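PDB 4IHZ: CrataBL from Crataeva tapia, which inhibits trypsin and, probably more strongly, factor Xa, and probably also binds glucose and N-acetylglucosamine as a lectin. Local coordinates for residues G137-G142 against A150-P155. Numbering follows the deposited sequence.
Sequences GIETVG and APRDRP
E139 meets two guanidinium groups: its carboxylate lies at the edge of R154, and its CG over one face of R152, whose own edge is touched by V141 CG1. The R154 plane stands 79° to the carboxylate. R154 NH2 gives E139 OE2 a short bond of 2.6 Å on its syn side, though 33° out of the carboxylate plane; R154 NE adds a weak one. The R154 chain bends at chi3, and R152 O lies 3.4 Å above one face of its guanidinium, offset toward the rim. R152, extended from CG to NE, passes obliquely across the acid, the two planes 28° apart. Its NH1 makes a long salt bridge to E139 OE1 (3.9 Å); a water bound to NH1 reaches the same oxygen weakly. R152 NH2 is held by the carbonyl of H94 and by that of L97 in strand 96-100. E139 CG also packs on A150 CB, and G137 and A150 form an antiparallel hydrogen-bonded pair (G137 N to A150 O, 2.8 Å). G137 CA approaches R154 O at 3.2 Å, a CA-H...O contact. The salt-bridge network thus ties the loop after strand 148-151 to strand 134-139, in a beta hairpin of the Kunitz-type beta-trefoil.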
loop_
_atom_site.group_PDB
_atom_site.type_symbol
_atom_site.label_atom_id
_atom_site.label_comp_id
_atom_site.label_asym_id
_atom_site.label_seq_id
_atom_site.Cartn_x
_atom_site.Cartn_y
_atom_site.Cartn_z
ATOM N N GLY A 137 -4.787 21.742 6.831
ATOM C CA GLY A 137 -3.860 22.856 6.852
ATOM C C GLY A 137 -2.463 22.385 7.139
ATOM O O GLY A 137 -2.180 21.180 7.153
ATOM N N ILE A 138 -1.564 23.344 7.339
ATOM C CA ILE A 138 -0.162 23.044 7.583
ATOM C C ILE A 138 0.137 23.220 9.095
ATOM O O ILE A 138 -0.283 24.208 9.733
ATOM C CB ILE A 138 0.756 23.975 6.717
ATOM C CG1 ILE A 138 0.861 23.483 5.278
ATOM C CG2 ILE A 138 2.150 24.095 7.349
ATOM C CD1 ILE A 138 1.674 24.441 4.367
ATOM N N GLU A 139 0.903 22.280 9.646
ATOM C CA GLU A 139 1.323 22.360 11.058
ATOM C C GLU A 139 2.794 22.086 11.198
ATOM O O GLU A 139 3.406 21.557 10.298
ATOM C CB GLU A 139 0.561 21.347 11.915
ATOM C CG GLU A 139 -0.948 21.520 11.888
ATOM C CD GLU A 139 -1.455 22.663 12.767
ATOM O OE1 GLU A 139 -0.748 23.083 13.723
ATOM O OE2 GLU A 139 -2.582 23.145 12.509
ATOM N N THR A 140 3.359 22.459 12.341
ATOM C CA THR A 140 4.767 22.203 12.607
ATOM C C THR A 140 4.967 21.492 13.931
ATOM O O THR A 140 6.037 20.937 14.153
ATOM C CB THR A 140 5.607 23.487 12.651
ATOM O OG1 THR A 140 5.130 24.322 13.708
ATOM C CG2 THR A 140 5.542 24.265 11.331
ATOM N N VAL A 141 3.961 21.511 14.810
ATOM C CA VAL A 141 4.184 20.960 16.150
ATOM C C VAL A 141 4.592 19.479 16.094
ATOM O O VAL A 141 3.906 18.661 15.472
ATOM C CB VAL A 141 2.984 21.167 17.111
ATOM C CG1 VAL A 141 1.708 20.549 16.576
ATOM C CG2 VAL A 141 3.312 20.611 18.497
ATOM N N GLY A 142 5.736 19.157 16.699
ATOM C CA GLY A 142 6.287 17.806 16.703
ATOM C C GLY A 142 6.936 17.384 15.399
ATOM O O GLY A 142 7.336 16.225 15.243
ATOM N N ALA A 150 -2.317 18.445 8.104
ATOM C CA ALA A 150 -3.133 17.932 9.218
ATOM C C ALA A 150 -4.539 18.498 9.128
ATOM O O ALA A 150 -4.733 19.658 8.768
ATOM C CB ALA A 150 -2.506 18.315 10.509
ATOM N N PRO A 151 -5.537 17.688 9.492
ATOM C CA PRO A 151 -6.925 18.182 9.394
ATOM C C PRO A 151 -7.346 18.865 10.689
ATOM O O PRO A 151 -7.966 18.259 11.566
ATOM C CB PRO A 151 -7.726 16.899 9.134
ATOM C CG PRO A 151 -6.943 15.832 9.858
ATOM C CD PRO A 151 -5.473 16.244 9.780
ATOM N N ARG A 152 -6.995 20.142 10.809
ATOM C CA ARG A 152 -7.238 20.845 12.066
ATOM C C ARG A 152 -8.021 22.118 11.879
ATOM O O ARG A 152 -7.864 23.078 12.680
ATOM C CB ARG A 152 -5.920 21.086 12.798
ATOM C CG ARG A 152 -5.251 19.782 13.153
ATOM C CD ARG A 152 -4.094 19.895 14.113
ATOM N NE ARG A 152 -3.349 18.639 14.120
ATOM C CZ ARG A 152 -2.128 18.487 14.621
ATOM N NH1 ARG A 152 -1.499 19.511 15.209
ATOM N NH2 ARG A 152 -1.535 17.305 14.541
ATOM N N ASP A 153 -8.892 22.099 10.864
ATOM C CA ASP A 153 -9.846 23.181 10.574
ATOM C C ASP A 153 -9.290 24.595 10.369
ATOM O O ASP A 153 -10.020 25.586 10.535
ATOM C CB ASP A 153 -11.024 23.166 11.553
ATOM C CG ASP A 153 -12.109 22.205 11.115
ATOM O OD1 ASP A 153 -12.488 22.223 9.900
ATOM O OD2 ASP A 153 -12.565 21.438 11.988
ATOM N N ARG A 154 -8.010 24.684 10.004
ATOM C CA ARG A 154 -7.370 25.941 9.536
ATOM C C ARG A 154 -6.888 25.731 8.100
ATOM O O ARG A 154 -5.800 25.188 7.873
ATOM C CB ARG A 154 -6.199 26.302 10.439
ATOM C CG ARG A 154 -6.636 26.561 11.865
ATOM C CD ARG A 154 -5.458 26.867 12.767
ATOM N NE ARG A 154 -4.680 25.677 13.130
ATOM C CZ ARG A 154 -4.994 24.831 14.110
ATOM N NH1 ARG A 154 -6.110 24.992 14.816
ATOM N NH2 ARG A 154 -4.195 23.805 14.387
ATOM N N PRO A 155 -7.714 26.095 7.117
ATOM C CA PRO A 155 -7.398 25.561 5.793
ATOM C C PRO A 155 -6.173 26.189 5.148
ATOM O O PRO A 155 -5.951 27.393 5.282
ATOM C CB PRO A 155 -8.638 25.866 4.970
ATOM C CG PRO A 155 -9.269 27.058 5.658
ATOM C CD PRO A 155 -8.946 26.910 7.130
HETATM O O HOH W 1 -2.704 26.166 6.983
HETATM O O HOH W 2 -2.518 21.913 16.377
#